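Local coordinates for N-terminal acetyltransferase B complex subunit MDM20 (Candida albicans, PDB 5K04), which probably serves as the non-catalytic, all-helical partner of the NAT3 subunit in the NatB N-terminal acetyltransferase complex, at residues A[621-626]-A[685-690]; A[581-586]-A[591-596]; A[141-146]-A[185-190]. One frame throughout, in Å; residues are numbered along the deposited sequence.

Contact 1. Residues A[621-626]-A[685-690]; sequences LKITKT and SSYMNQ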
ATOM      1  N   LEU A 621      23.432 -24.083   8.982  1.00 44.17           N
ATOM      2  CA  LEU A 621      22.386 -24.202   9.986  1.00 42.40           C
ATOM      3  C   LEU A 621      22.133 -25.656  10.351  1.00 35.45           C
ATOM      4  O   LEU A 621      21.898 -25.970  11.520  1.00 33.15           O
ATOM      5  CB  LEU A 621      21.115 -23.533   9.468  1.00 46.75           C
ATOM      6  CG  LEU A 621      21.318 -22.055   9.104  1.00 45.11           C
ATOM      7  CD1 LEU A 621      20.155 -21.526   8.284  1.00 44.06           C
ATOM      8  CD2 LEU A 621      21.499 -21.215  10.361  1.00 45.40           C
ATOM      9  N   LYS A 622      22.191 -26.554   9.357  1.00 49.68           N
ATOM     10  CA  LYS A 622      21.990 -27.981   9.606  1.00 54.59           C
ATOM     11  C   LYS A 622      23.050 -28.529  10.558  1.00 51.62           C
ATOM     12  O   LYS A 622      22.748 -29.320  11.459  1.00 40.72           O
ATOM     13  CB  LYS A 622      22.001 -28.746   8.275  1.00 51.05           C
ATOM     14  CG  LYS A 622      20.631 -29.283   7.850  1.00 55.08           C
ATOM     15  CD  LYS A 622      20.745 -30.394   6.817  1.00 58.57           C
ATOM     16  CE  LYS A 622      20.321 -31.752   7.349  1.00 55.20           C
ATOM     17  NZ  LYS A 622      18.864 -32.019   7.200  1.00 62.00           N
ATOM     18  N   ILE A 623      24.294 -28.086  10.382  1.00 54.96           N
ATOM     19  CA  ILE A 623      25.420 -28.554  11.178  1.00 55.88           C
ATOM     20  C   ILE A 623      25.380 -27.995  12.596  1.00 49.73           C
ATOM     21  O   ILE A 623      25.809 -28.662  13.543  1.00 44.25           O
ATOM     22  CB  ILE A 623      26.705 -28.155  10.440  1.00 62.59           C
ATOM     23  CG1 ILE A 623      27.061 -29.176   9.372  1.00 67.23           C
ATOM     24  CG2 ILE A 623      27.834 -27.913  11.364  1.00 67.00           C
ATOM     25  CD1 ILE A 623      28.000 -28.575   8.373  1.00 78.50           C
ATOM     26  N   THR A 624      24.863 -26.783  12.771  1.00 50.52           N
ATOM     27  CA  THR A 624      24.827 -26.137  14.080  1.00 48.88           C
ATOM     28  C   THR A 624      23.503 -26.295  14.820  1.00 46.65           C
ATOM     29  O   THR A 624      23.499 -26.265  16.052  1.00 41.09           O
ATOM     30  CB  THR A 624      25.125 -24.646  13.933  1.00 47.95           C
ATOM     31  OG1 THR A 624      24.200 -24.069  13.000  1.00 33.42           O
ATOM     32  CG2 THR A 624      26.556 -24.451  13.432  1.00 49.89           C
ATOM     33  N   LYS A 625      22.386 -26.482  14.116  1.00 45.78           N
ATOM     34  CA  LYS A 625      21.071 -26.398  14.741  1.00 48.56           C
ATOM     35  C   LYS A 625      20.279 -27.699  14.645  1.00 52.45           C
ATOM     36  O   LYS A 625      19.098 -27.722  15.016  1.00 50.93           O
ATOM     37  CB  LYS A 625      20.262 -25.248  14.117  1.00 46.65           C
ATOM     38  CG  LYS A 625      20.980 -23.896  14.101  1.00 45.87           C
ATOM     39  CD  LYS A 625      21.170 -23.367  15.511  1.00 54.07           C
ATOM     40  CE  LYS A 625      19.841 -23.292  16.241  1.00 51.16           C
ATOM     41  NZ  LYS A 625      19.985 -22.680  17.577  1.00 54.49           N
ATOM     42  N   THR A 626      20.882 -28.775  14.144  1.00 53.97           N
ATOM     43  CA  THR A 626      20.228 -30.073  14.114  1.00 52.39           C
ATOM     44  C   THR A 626      21.190 -31.138  14.607  1.00 52.86           C
ATOM     45  O   THR A 626      22.403 -30.943  14.661  1.00 44.11           O
ATOM     46  CB  THR A 626      19.718 -30.460  12.712  1.00 48.74           C
ATOM     47  OG1 THR A 626      20.824 -30.717  11.834  1.00 36.38           O
ATOM     48  CG2 THR A 626      18.864 -29.348  12.146  1.00 52.05           C
ATOM     49  N   SER A 685      32.506 -25.938  17.948  1.00 68.97           N
ATOM     50  CA  SER A 685      33.018 -27.204  17.453  1.00 60.17           C
ATOM     51  C   SER A 685      34.336 -26.934  16.753  1.00 55.38           C
ATOM     52  O   SER A 685      34.644 -25.793  16.399  1.00 54.22           O
ATOM     53  CB  SER A 685      32.035 -27.871  16.489  1.00 48.61           C
ATOM     54  OG  SER A 685      31.869 -27.059  15.346  1.00 40.01           O
ATOM     55  N   SER A 686      35.108 -28.004  16.536  1.00 57.25           N
ATOM     56  CA  SER A 686      36.347 -27.865  15.773  1.00 58.43           C
ATOM     57  C   SER A 686      36.066 -27.389  14.345  1.00 57.59           C
ATOM     58  O   SER A 686      36.802 -26.554  13.804  1.00 42.52           O
ATOM     59  CB  SER A 686      37.128 -29.187  15.775  1.00 55.72           C
ATOM     60  OG  SER A 686      36.684 -30.096  14.775  1.00 53.55           O
ATOM     61  N   TYR A 687      34.991 -27.887  13.725  1.00 62.19           N
ATOM     62  CA  TYR A 687      34.738 -27.493  12.341  1.00 63.63           C
ATOM     63  C   TYR A 687      34.195 -26.065  12.235  1.00 55.79           C
ATOM     64  O   TYR A 687      34.461 -25.385  11.236  1.00 43.93           O
ATOM     65  CB  TYR A 687      33.813 -28.510  11.652  1.00 62.05           C
ATOM     66  CG  TYR A 687      32.588 -28.903  12.444  1.00 61.80           C
ATOM     67  CD1 TYR A 687      31.504 -28.040  12.546  1.00 65.16           C
ATOM     68  CD2 TYR A 687      32.508 -30.139  13.075  1.00 60.42           C
ATOM     69  CE1 TYR A 687      30.383 -28.383  13.267  1.00 67.65           C
ATOM     70  CE2 TYR A 687      31.387 -30.498  13.801  1.00 66.64           C
ATOM     71  CZ  TYR A 687      30.317 -29.610  13.891  1.00 67.71           C
ATOM     72  OH  TYR A 687      29.183 -29.927  14.606  1.00 62.53           O
ATOM     73  N   MET A 688      33.471 -25.573  13.251  1.00 57.16           N
ATOM     74  CA  MET A 688      33.074 -24.165  13.236  1.00 55.56           C
ATOM     75  C   MET A 688      34.272 -23.243  13.455  1.00 58.41           C
ATOM     76  O   MET A 688      34.379 -22.191  12.810  1.00 44.35           O
ATOM     77  CB  MET A 688      32.003 -23.897  14.289  1.00 49.22           C
ATOM     78  CG  MET A 688      30.662 -24.535  13.980  1.00 53.80           C
ATOM     79  SD  MET A 688      30.041 -24.146  12.358  1.00 35.29           S
ATOM     80  CE  MET A 688      29.842 -22.424  12.634  1.00 44.23           C
ATOM     81  N   ASN A 689      35.180 -23.616  14.366  1.00 61.61           N
ATOM     82  CA  ASN A 689      36.394 -22.826  14.553  1.00 56.05           C
ATOM     83  C   ASN A 689      37.230 -22.789  13.284  1.00 52.41           C
ATOM     84  O   ASN A 689      37.927 -21.803  13.026  1.00 40.22           O
ATOM     85  CB  ASN A 689      37.215 -23.374  15.711  1.00 57.64           C
ATOM     86  CG  ASN A 689      36.578 -23.091  17.049  1.00 73.50           C
ATOM     87  OD1 ASN A 689      35.898 -22.078  17.221  1.00 68.97           O
ATOM     88  ND2 ASN A 689      36.781 -23.996  18.008  1.00 87.27           N
ATOM     89  N   GLN A 690      37.161 -23.839  12.467  1.00 57.35           N
ATOM     90  CA  GLN A 690      37.879 -23.821  11.201  1.00 54.86           C
ATOM     91  C   GLN A 690      37.198 -22.900  10.193  1.00 53.59           C
ATOM     92  O   GLN A 690      37.877 -22.229   9.403  1.00 49.32           O
ATOM     93  CB  GLN A 690      38.012 -25.246  10.662  1.00 61.49           C
ATOM     94  CG  GLN A 690      38.715 -25.361   9.317  1.00 64.01           C
ATOM     95  CD  GLN A 690      40.096 -24.738   9.306  1.00 65.48           C
ATOM     96  OE1 GLN A 690      40.723 -24.554  10.351  1.00 63.49           O
ATOM     97  NE2 GLN A 690      40.578 -24.413   8.111  1.00 70.73           N
TER

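Contact 2. Residues A[581-586]-A[591-596]; sequences YSIVFE and SRLLKV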
ATOM      1  N   TYR A 581      17.335 -16.326  10.247  1.00 41.12           N
ATOM      2  CA  TYR A 581      17.340 -15.801  11.606  1.00 46.32           C
ATOM      3  C   TYR A 581      16.428 -16.621  12.511  1.00 43.37           C
ATOM      4  O   TYR A 581      16.740 -16.835  13.685  1.00 28.61           O
ATOM      5  CB  TYR A 581      16.949 -14.316  11.590  1.00 45.79           C
ATOM      6  CG  TYR A 581      18.092 -13.432  11.121  1.00 45.46           C
ATOM      7  CD1 TYR A 581      19.090 -13.024  12.006  1.00 45.36           C
ATOM      8  CD2 TYR A 581      18.181 -13.010   9.805  1.00 38.40           C
ATOM      9  CE1 TYR A 581      20.148 -12.218  11.593  1.00 43.33           C
ATOM     10  CE2 TYR A 581      19.233 -12.201   9.383  1.00 40.14           C
ATOM     11  CZ  TYR A 581      20.224 -11.817  10.282  1.00 38.93           C
ATOM     12  OH  TYR A 581      21.267 -11.020   9.856  1.00 27.10           O
ATOM     13  N   SER A 582      15.313 -17.116  11.970  1.00 46.49           N
ATOM     14  CA  SER A 582      14.413 -17.957  12.751  1.00 43.42           C
ATOM     15  C   SER A 582      15.100 -19.248  13.175  1.00 44.53           C
ATOM     16  O   SER A 582      14.883 -19.743  14.289  1.00 33.55           O
ATOM     17  CB  SER A 582      13.155 -18.267  11.939  1.00 37.39           C
ATOM     18  OG  SER A 582      12.493 -17.082  11.526  1.00 32.78           O
ATOM     19  N   ILE A 583      15.938 -19.801  12.296  1.00 47.82           N
ATOM     20  CA  ILE A 583      16.623 -21.062  12.571  1.00 48.13           C
ATOM     21  C   ILE A 583      17.777 -20.854  13.545  1.00 42.31           C
ATOM     22  O   ILE A 583      17.916 -21.585  14.528  1.00 31.37           O
ATOM     23  CB  ILE A 583      17.107 -21.684  11.251  1.00 43.54           C
ATOM     24  CG1 ILE A 583      15.900 -22.092  10.404  1.00 42.86           C
ATOM     25  CG2 ILE A 583      18.045 -22.844  11.529  1.00 39.71           C
ATOM     26  CD1 ILE A 583      16.164 -22.162   8.901  1.00 37.28           C
ATOM     27  N   VAL A 584      18.614 -19.851  13.277  1.00 45.84           N
ATOM     28  CA  VAL A 584      19.704 -19.481  14.179  1.00 47.43           C
ATOM     29  C   VAL A 584      19.218 -19.427  15.623  1.00 50.17           C
ATOM     30  O   VAL A 584      19.876 -19.934  16.541  1.00 37.20           O
ATOM     31  CB  VAL A 584      20.303 -18.129  13.743  1.00 43.02           C
ATOM     32  CG1 VAL A 584      21.226 -17.583  14.826  1.00 43.56           C
ATOM     33  CG2 VAL A 584      21.019 -18.274  12.419  1.00 30.26           C
ATOM     34  N   PHE A 585      18.044 -18.829  15.845  1.00 51.65           N
ATOM     35  CA  PHE A 585      17.519 -18.620  17.189  1.00 56.17           C
ATOM     36  C   PHE A 585      16.391 -19.593  17.538  1.00 52.98           C
ATOM     37  O   PHE A 585      15.560 -19.307  18.402  1.00 48.46           O
ATOM     38  CB  PHE A 585      17.076 -17.167  17.363  1.00 45.09           C
ATOM     39  CG  PHE A 585      18.225 -16.176  17.316  1.00 51.25           C
ATOM     40  CD1 PHE A 585      19.015 -15.948  18.441  1.00 53.83           C
ATOM     41  CD2 PHE A 585      18.523 -15.486  16.146  1.00 46.58           C
ATOM     42  CE1 PHE A 585      20.069 -15.032  18.404  1.00 55.27           C
ATOM     43  CE2 PHE A 585      19.574 -14.574  16.097  1.00 47.90           C
ATOM     44  CZ  PHE A 585      20.352 -14.344  17.224  1.00 53.23           C
ATOM     45  N   GLU A 586      16.371 -20.756  16.889  1.00 54.19           N
ATOM     46  CA  GLU A 586      15.486 -21.850  17.273  1.00 54.70           C
ATOM     47  C   GLU A 586      16.186 -22.693  18.336  1.00 54.55           C
ATOM     48  O   GLU A 586      17.348 -23.077  18.164  1.00 43.07           O
ATOM     49  CB  GLU A 586      15.113 -22.695  16.047  1.00 50.72           C
ATOM     50  CG  GLU A 586      14.200 -23.904  16.300  1.00 51.11           C
ATOM     51  CD  GLU A 586      13.006 -23.607  17.199  1.00 42.62           C
ATOM     52  OE1 GLU A 586      12.416 -22.516  17.094  1.00 41.76           O
ATOM     53  OE2 GLU A 586      12.669 -24.476  18.031  1.00 42.96           O
ATOM     54  N   SER A 591      14.232 -28.515  12.405  1.00 58.48           N
ATOM     55  CA  SER A 591      14.092 -29.358  11.223  1.00 57.86           C
ATOM     56  C   SER A 591      12.919 -28.924  10.352  1.00 56.17           C
ATOM     57  O   SER A 591      13.019 -28.918   9.119  1.00 49.78           O
ATOM     58  CB  SER A 591      13.942 -30.811  11.662  1.00 61.63           C
ATOM     59  OG  SER A 591      15.152 -31.240  12.268  1.00 65.67           O
ATOM     60  N   ARG A 592      11.798 -28.569  10.978  1.00 58.32           N
ATOM     61  CA  ARG A 592      10.646 -28.070  10.235  1.00 53.28           C
ATOM     62  C   ARG A 592      10.988 -26.795   9.463  1.00 47.43           C
ATOM     63  O   ARG A 592      10.564 -26.616   8.315  1.00 41.46           O
ATOM     64  CB  ARG A 592       9.497 -27.842  11.219  1.00 60.85           C
ATOM     65  CG  ARG A 592       8.223 -27.197  10.680  1.00 74.53           C
ATOM     66  CD  ARG A 592       7.349 -26.720  11.851  1.00 84.79           C
ATOM     67  NE  ARG A 592       7.946 -25.591  12.575  1.00 99.54           N
ATOM     68  CZ  ARG A 592       8.638 -25.677  13.715  1.00107.06           C
ATOM     69  NH1 ARG A 592       8.833 -26.857  14.301  1.00113.09           N
ATOM     70  NH2 ARG A 592       9.139 -24.576  14.278  1.00102.71           N
ATOM     71  N   LEU A 593      11.751 -25.891  10.078  1.00 55.76           N
ATOM     72  CA  LEU A 593      12.115 -24.658   9.386  1.00 55.07           C
ATOM     73  C   LEU A 593      13.124 -24.914   8.271  1.00 53.05           C
ATOM     74  O   LEU A 593      13.088 -24.249   7.233  1.00 28.88           O
ATOM     75  CB  LEU A 593      12.669 -23.652  10.388  1.00 47.65           C
ATOM     76  CG  LEU A 593      11.658 -23.127  11.399  1.00 57.30           C
ATOM     77  CD1 LEU A 593      12.346 -22.151  12.344  1.00 52.04           C
ATOM     78  CD2 LEU A 593      10.482 -22.483  10.679  1.00 59.94           C
ATOM     79  N   LEU A 594      14.030 -25.878   8.469  1.00 54.98           N
ATOM     80  CA  LEU A 594      15.005 -26.213   7.439  1.00 51.79           C
ATOM     81  C   LEU A 594      14.352 -26.894   6.245  1.00 50.75           C
ATOM     82  O   LEU A 594      14.820 -26.742   5.114  1.00 42.77           O
ATOM     83  CB  LEU A 594      16.092 -27.095   8.041  1.00 45.24           C
ATOM     84  CG  LEU A 594      17.155 -26.293   8.792  1.00 47.13           C
ATOM     85  CD1 LEU A 594      18.066 -27.219   9.526  1.00 47.79           C
ATOM     86  CD2 LEU A 594      17.953 -25.396   7.827  1.00 40.04           C
ATOM     87  N   LYS A 595      13.277 -27.645   6.477  1.00 57.03           N
ATOM     88  CA  LYS A 595      12.528 -28.226   5.372  1.00 52.61           C
ATOM     89  C   LYS A 595      11.875 -27.141   4.525  1.00 49.12           C
ATOM     90  O   LYS A 595      11.914 -27.198   3.290  1.00 42.88           O
ATOM     91  CB  LYS A 595      11.489 -29.208   5.911  1.00 54.48           C
ATOM     92  CG  LYS A 595      12.101 -30.507   6.442  1.00 66.11           C
ATOM     93  CD  LYS A 595      11.051 -31.353   7.148  1.00 73.08           C
ATOM     94  CE  LYS A 595      11.683 -32.509   7.898  1.00 81.30           C
ATOM     95  NZ  LYS A 595      10.646 -33.309   8.613  1.00 88.30           N
ATOM     96  N   VAL A 596      11.280 -26.137   5.169  1.00 50.77           N
ATOM     97  CA  VAL A 596      10.758 -24.999   4.420  1.00 45.40           C
ATOM     98  C   VAL A 596      11.885 -24.316   3.654  1.00 47.66           C
ATOM     99  O   VAL A 596      11.758 -24.018   2.460  1.00 39.78           O
ATOM    100  CB  VAL A 596      10.034 -24.026   5.370  1.00 43.89           C
ATOM    101  CG1 VAL A 596       9.614 -22.781   4.638  1.00 45.46           C
ATOM    102  CG2 VAL A 596       8.820 -24.709   5.994  1.00 37.93           C
TER

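Contact 3. Residues A[141-146]-A[185-190]; sequences KSRLHT and TQEIYV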
ATOM      1  N   LYS A 141     -30.733  -8.671  21.358  1.00105.41           N
ATOM      2  CA  LYS A 141     -31.875  -7.816  21.035  1.00 97.27           C
ATOM      3  C   LYS A 141     -31.413  -6.593  20.260  1.00 85.08           C
ATOM      4  O   LYS A 141     -31.735  -5.452  20.610  1.00 82.62           O
ATOM      5  CB  LYS A 141     -32.600  -7.406  22.312  1.00101.74           C
ATOM      6  CG  LYS A 141     -33.174  -8.562  23.117  1.00102.39           C
ATOM      7  CD  LYS A 141     -34.666  -8.711  22.856  1.00106.21           C
ATOM      8  CE  LYS A 141     -35.403  -7.413  23.165  1.00110.32           C
ATOM      9  NZ  LYS A 141     -36.877  -7.518  22.956  1.00112.37           N
ATOM     10  N   SER A 142     -30.630  -6.815  19.204  1.00 65.83           N
ATOM     11  CA  SER A 142     -29.891  -5.734  18.571  1.00 43.80           C
ATOM     12  C   SER A 142     -30.055  -5.791  17.064  1.00 43.05           C
ATOM     13  O   SER A 142     -29.621  -6.748  16.414  1.00 40.57           O
ATOM     14  CB  SER A 142     -28.416  -5.793  18.947  1.00 40.78           C
ATOM     15  OG  SER A 142     -27.670  -4.820  18.233  1.00 40.38           O
ATOM     16  N   ARG A 143     -30.691  -4.759  16.524  1.00 41.75           N
ATOM     17  CA  ARG A 143     -30.706  -4.528  15.087  1.00 37.42           C
ATOM     18  C   ARG A 143     -29.287  -4.496  14.516  1.00 35.08           C
ATOM     19  O   ARG A 143     -29.017  -5.079  13.460  1.00 25.32           O
ATOM     20  CB  ARG A 143     -31.433  -3.209  14.848  1.00 32.54           C
ATOM     21  CG  ARG A 143     -31.566  -2.796  13.454  1.00 40.54           C
ATOM     22  CD  ARG A 143     -32.314  -1.480  13.408  1.00 40.23           C
ATOM     23  NE  ARG A 143     -32.612  -1.200  12.018  1.00 47.40           N
ATOM     24  CZ  ARG A 143     -33.717  -1.603  11.403  1.00 48.51           C
ATOM     25  NH1 ARG A 143     -34.630  -2.306  12.073  1.00 41.05           N
ATOM     26  NH2 ARG A 143     -33.902  -1.306  10.121  1.00 47.95           N
ATOM     27  N   LEU A 144     -28.367  -3.821  15.215  1.00 38.97           N
ATOM     28  CA  LEU A 144     -26.973  -3.762  14.786  1.00 40.66           C
ATOM     29  C   LEU A 144     -26.384  -5.160  14.636  1.00 44.74           C
ATOM     30  O   LEU A 144     -25.730  -5.462  13.631  1.00 34.34           O
ATOM     31  CB  LEU A 144     -26.158  -2.945  15.792  1.00 34.14           C
ATOM     32  CG  LEU A 144     -24.670  -2.789  15.427  1.00 40.84           C
ATOM     33  CD1 LEU A 144     -24.519  -2.140  14.064  1.00 35.36           C
ATOM     34  CD2 LEU A 144     -23.906  -1.996  16.457  1.00 31.81           C
ATOM     35  N   HIS A 145     -26.616  -6.028  15.636  1.00 45.22           N
ATOM     36  CA  HIS A 145     -26.064  -7.382  15.614  1.00 43.27           C
ATOM     37  C   HIS A 145     -26.662  -8.215  14.491  1.00 41.10           C
ATOM     38  O   HIS A 145     -25.970  -9.062  13.913  1.00 30.64           O
ATOM     39  CB  HIS A 145     -26.288  -8.062  16.966  1.00 33.52           C
ATOM     40  CG  HIS A 145     -25.519  -7.422  18.075  1.00 46.94           C
ATOM     41  ND1 HIS A 145     -25.757  -7.690  19.406  1.00 52.08           N
ATOM     42  CD2 HIS A 145     -24.518  -6.509  18.046  1.00 45.95           C
ATOM     43  CE1 HIS A 145     -24.945  -6.960  20.150  1.00 47.50           C
ATOM     44  NE2 HIS A 145     -24.185  -6.235  19.349  1.00 49.98           N
ATOM     45  N   THR A 146     -27.943  -8.005  14.177  1.00 47.72           N
ATOM     46  CA  THR A 146     -28.527  -8.693  13.030  1.00 46.89           C
ATOM     47  C   THR A 146     -27.839  -8.266  11.738  1.00 38.92           C
ATOM     48  O   THR A 146     -27.572  -9.091  10.851  1.00 28.61           O
ATOM     49  CB  THR A 146     -30.031  -8.421  12.987  1.00 39.94           C
ATOM     50  OG1 THR A 146     -30.612  -8.828  14.231  1.00 27.35           O
ATOM     51  CG2 THR A 146     -30.672  -9.198  11.848  1.00 41.05           C
ATOM     52  N   THR A 185     -29.054   4.227   4.397  1.00 38.04           N
ATOM     53  CA  THR A 185     -28.510   3.706   3.150  1.00 37.38           C
ATOM     54  C   THR A 185     -27.496   2.586   3.373  1.00 35.97           C
ATOM     55  O   THR A 185     -27.232   1.814   2.444  1.00 23.85           O
ATOM     56  CB  THR A 185     -27.892   4.864   2.350  1.00 43.64           C
ATOM     57  OG1 THR A 185     -27.253   4.339   1.189  1.00 66.86           O
ATOM     58  CG2 THR A 185     -26.844   5.577   3.152  1.00 30.22           C
ATOM     59  N   GLN A 186     -26.953   2.465   4.595  1.00 43.29           N
ATOM     60  CA  GLN A 186     -26.070   1.347   4.929  1.00 40.07           C
ATOM     61  C   GLN A 186     -26.841   0.034   5.001  1.00 38.68           C
ATOM     62  O   GLN A 186     -26.379  -1.000   4.494  1.00 31.68           O
ATOM     63  CB  GLN A 186     -25.360   1.613   6.258  1.00 32.38           C
ATOM     64  CG  GLN A 186     -24.425   2.804   6.239  1.00 26.25           C
ATOM     65  CD  GLN A 186     -23.154   2.569   5.435  1.00 34.19           C
ATOM     66  OE1 GLN A 186     -22.900   1.477   4.917  1.00 23.69           O
ATOM     67  NE2 GLN A 186     -22.332   3.604   5.342  1.00 43.49           N
ATOM     68  N   GLU A 187     -28.003   0.050   5.664  1.00 42.41           N
ATOM     69  CA  GLU A 187     -28.820  -1.157   5.748  1.00 40.69           C
ATOM     70  C   GLU A 187     -29.282  -1.583   4.357  1.00 34.94           C
ATOM     71  O   GLU A 187     -29.222  -2.765   4.008  1.00 27.97           O
ATOM     72  CB  GLU A 187     -30.023  -0.926   6.676  1.00 35.35           C
ATOM     73  CG  GLU A 187     -29.665  -0.390   8.039  1.00 35.01           C
ATOM     74  CD  GLU A 187     -30.871  -0.194   8.935  1.00 35.76           C
ATOM     75  OE1 GLU A 187     -32.007  -0.258   8.422  1.00 24.33           O
ATOM     76  OE2 GLU A 187     -30.677   0.031  10.159  1.00 30.77           O
ATOM     77  N   ILE A 188     -29.737  -0.623   3.550  1.00 37.92           N
ATOM     78  CA  ILE A 188     -30.145  -0.925   2.181  1.00 38.43           C
ATOM     79  C   ILE A 188     -28.978  -1.523   1.402  1.00 35.98           C
ATOM     80  O   ILE A 188     -29.139  -2.518   0.684  1.00 25.43           O
ATOM     81  CB  ILE A 188     -30.701   0.345   1.508  1.00 40.49           C
ATOM     82  CG1 ILE A 188     -31.996   0.799   2.204  1.00 40.44           C
ATOM     83  CG2 ILE A 188     -30.931   0.109   0.030  1.00 41.52           C
ATOM     84  CD1 ILE A 188     -32.560   2.128   1.697  1.00 32.38           C
ATOM     85  N   TYR A 189     -27.780  -0.948   1.561  1.00 43.47           N
ATOM     86  CA  TYR A 189     -26.594  -1.509   0.918  1.00 37.20           C
ATOM     87  C   TYR A 189     -26.431  -2.993   1.261  1.00 35.18           C
ATOM     88  O   TYR A 189     -26.276  -3.832   0.365  1.00 23.98           O
ATOM     89  CB  TYR A 189     -25.355  -0.700   1.321  1.00 33.66           C
ATOM     90  CG  TYR A 189     -24.029  -1.339   0.920  1.00 33.45           C
ATOM     91  CD1 TYR A 189     -23.524  -1.205  -0.380  1.00 32.56           C
ATOM     92  CD2 TYR A 189     -23.277  -2.072   1.849  1.00 28.31           C
ATOM     93  CE1 TYR A 189     -22.310  -1.809  -0.754  1.00 33.02           C
ATOM     94  CE2 TYR A 189     -22.053  -2.655   1.494  1.00 35.17           C
ATOM     95  CZ  TYR A 189     -21.586  -2.528   0.191  1.00 39.59           C
ATOM     96  OH  TYR A 189     -20.402  -3.105  -0.158  1.00 37.15           O
ATOM     97  N   VAL A 190     -26.499  -3.338   2.557  1.00 39.89           N
ATOM     98  CA  VAL A 190     -26.285  -4.723   2.977  1.00 38.80           C
ATOM     99  C   VAL A 190     -27.271  -5.640   2.277  1.00 37.12           C
ATOM    100  O   VAL A 190     -26.906  -6.706   1.768  1.00 34.64           O
ATOM    101  CB  VAL A 190     -26.403  -4.864   4.507  1.00 36.86           C
ATOM    102  CG1 VAL A 190     -26.298  -6.343   4.912  1.00 30.41           C
ATOM    103  CG2 VAL A 190     -25.318  -4.079   5.196  1.00 32.83           C
TER

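Contact 1. Residues A[621-626]-A[685-690]
With CG1 turned beside the backbone N (chi1 -84°), Ile623 sends its CG2 methyl outward to Tyr687, whose ring swings in from a first torsion of 47°, CG lodged between its own N and carbonyl carbon. The methyl comes to 3.2 Å from Tyr687 CE1, approaching obliquely to the ring, and the two side chains run alongside each other with opposite sense. One residue further along each helix, Met688 bends at its second and third torsions, laying its thioether across the Thr624 methyl: Thr624 CG2 sits 3.7 Å from Met688 SD, and the two chains meet nearly at right angles. Thr624 turns its hydroxyl the other way, bonding to Leu620 O within its own helix. The last turn of helix 608-625 thus meets the start of helix 686-695; the axes of the short segments approach to 11.6 Å, their N-to-C directions 136° apart and so closer to antiparallel than parallel. Leu636 and Tyr637 of helix 630-643 also pack on Ile623. Methyl, thioether and ring carbons carry the contact between the two segments, so the fit rests on shape and dispersion.

Contact 2. Residues A[581-586]-A[591-596]
Ser582 starts the contact with its CB, which lies 4.0 Å from Leu593 CD1, while its hydroxyl turns back to Leu578 O in the same helix; the carbon of this small side chain is what faces the leucine. Ile583 follows and carries most of the contact. Its CG1 lies beside the backbone N (chi1 -66°) and packs 3.6 Å from Leu593 CB, the isoleucine and leucine side chains lying flank to flank and pointing opposite ways. Beyond CG1 the branch is extended, which carries Ile583 CD1 to 3.8 Å from Leu594 CD2, with the Leu594 side chain set crosswise to it. One isoleucine is thereby held against two consecutive leucines, its CA 6.6 Å from the CA of Leu593. At Phe585 the backbone leaves helical geometry. Glu586 closes the segment: its N still bonds to Ile583 O, its OE1 makes a salt bridge with Lys536, and its OE2 accepts from Gln588 N and Asp589 N in the short connection to helix 591-601. Arg592 NE makes a salt bridge with Glu539; the oppositely charged Glu586 OE1 and Arg592 NH2 stay 4.8 Å apart, not in contact. The two consecutive helices, 571-584 and 591-601, are joined apolar side to apolar side, and further helices surround them: Leu535 of helix 525-537 packs on Ser582, Leu621 of helix 608-625 on Ile583, Phe618 of that same helix on Leu594, and helix 661-682 on Val584.

Contact 3. Residues A[141-146]-A[185-190]
Glu187 OE1 is gripped twice: by Arg143 NH2 at 2.8 Å, with an N-H...O angle of 163°, and by the backbone N of Glu183, in the loop just ahead of helix 185-192. The second carboxylate oxygen, Glu187 OE2, takes Arg143 NE at 3.0 Å and 167°, completing a side-on, two-pronged salt bridge. Both oxygens lie close to the guanidinium plane at its edge, and both are met on their syn sides, but the donors sit well out of the carboxylate plane because the two flat groups are turned 39° apart. Arg143 reaches across with a fully extended chain, CG opposite the backbone N; Glu187, extended beyond CG, comes in crosswise to it. Arg143 NH2 also donates to Leu179 O, so the guanidinium is tied to the loop before helix 185-192 as well as to the helix itself, which should restrict its rotation. Side chains bond to the backbone at both helix starts. Ser142, the N-cap of helix 143-157, accepts from His145 N at 3.1 Å through OG, while Asn184 OD1, just ahead of helix 185-192, accepts from Glu187 N. On helix 185-192, Gln186 packs on Pro40 of the NAT3 subunit, placing the contact beside the subunit interface. The whole is a side-on, bidentate arginine-glutamate salt bridge between the first turns of two helices, with helix 162-177 between them in sequence, in an alpha-helical architecture consistent with the TPR clan to which the family belongs.

How the contacts relate
Along the chain the order is contact 3, contact 2, contact 1, each closing before the next opens. Contacts 2 and 1 are neighbours, with centres 15 Å apart, and lie among the helices of the C-terminal part of the chain, where helix 608-625 follows helix 591-601. They touch directly: Lys625 NZ lies 2.7 Å from Glu586 O and probably bonds to it as well as to Val584 O, tying the residues at and just after the end of helix 571-584 to Lys625. Contact 3 stands alone, its centre 47 Å from that of contact 2 and 62 Å from that of contact 1, across the chain's centre from the latter. Two apolar packings thus lie together on one side of the chain, while the salt bridge lies in a distant part, next to the NAT3 subunit.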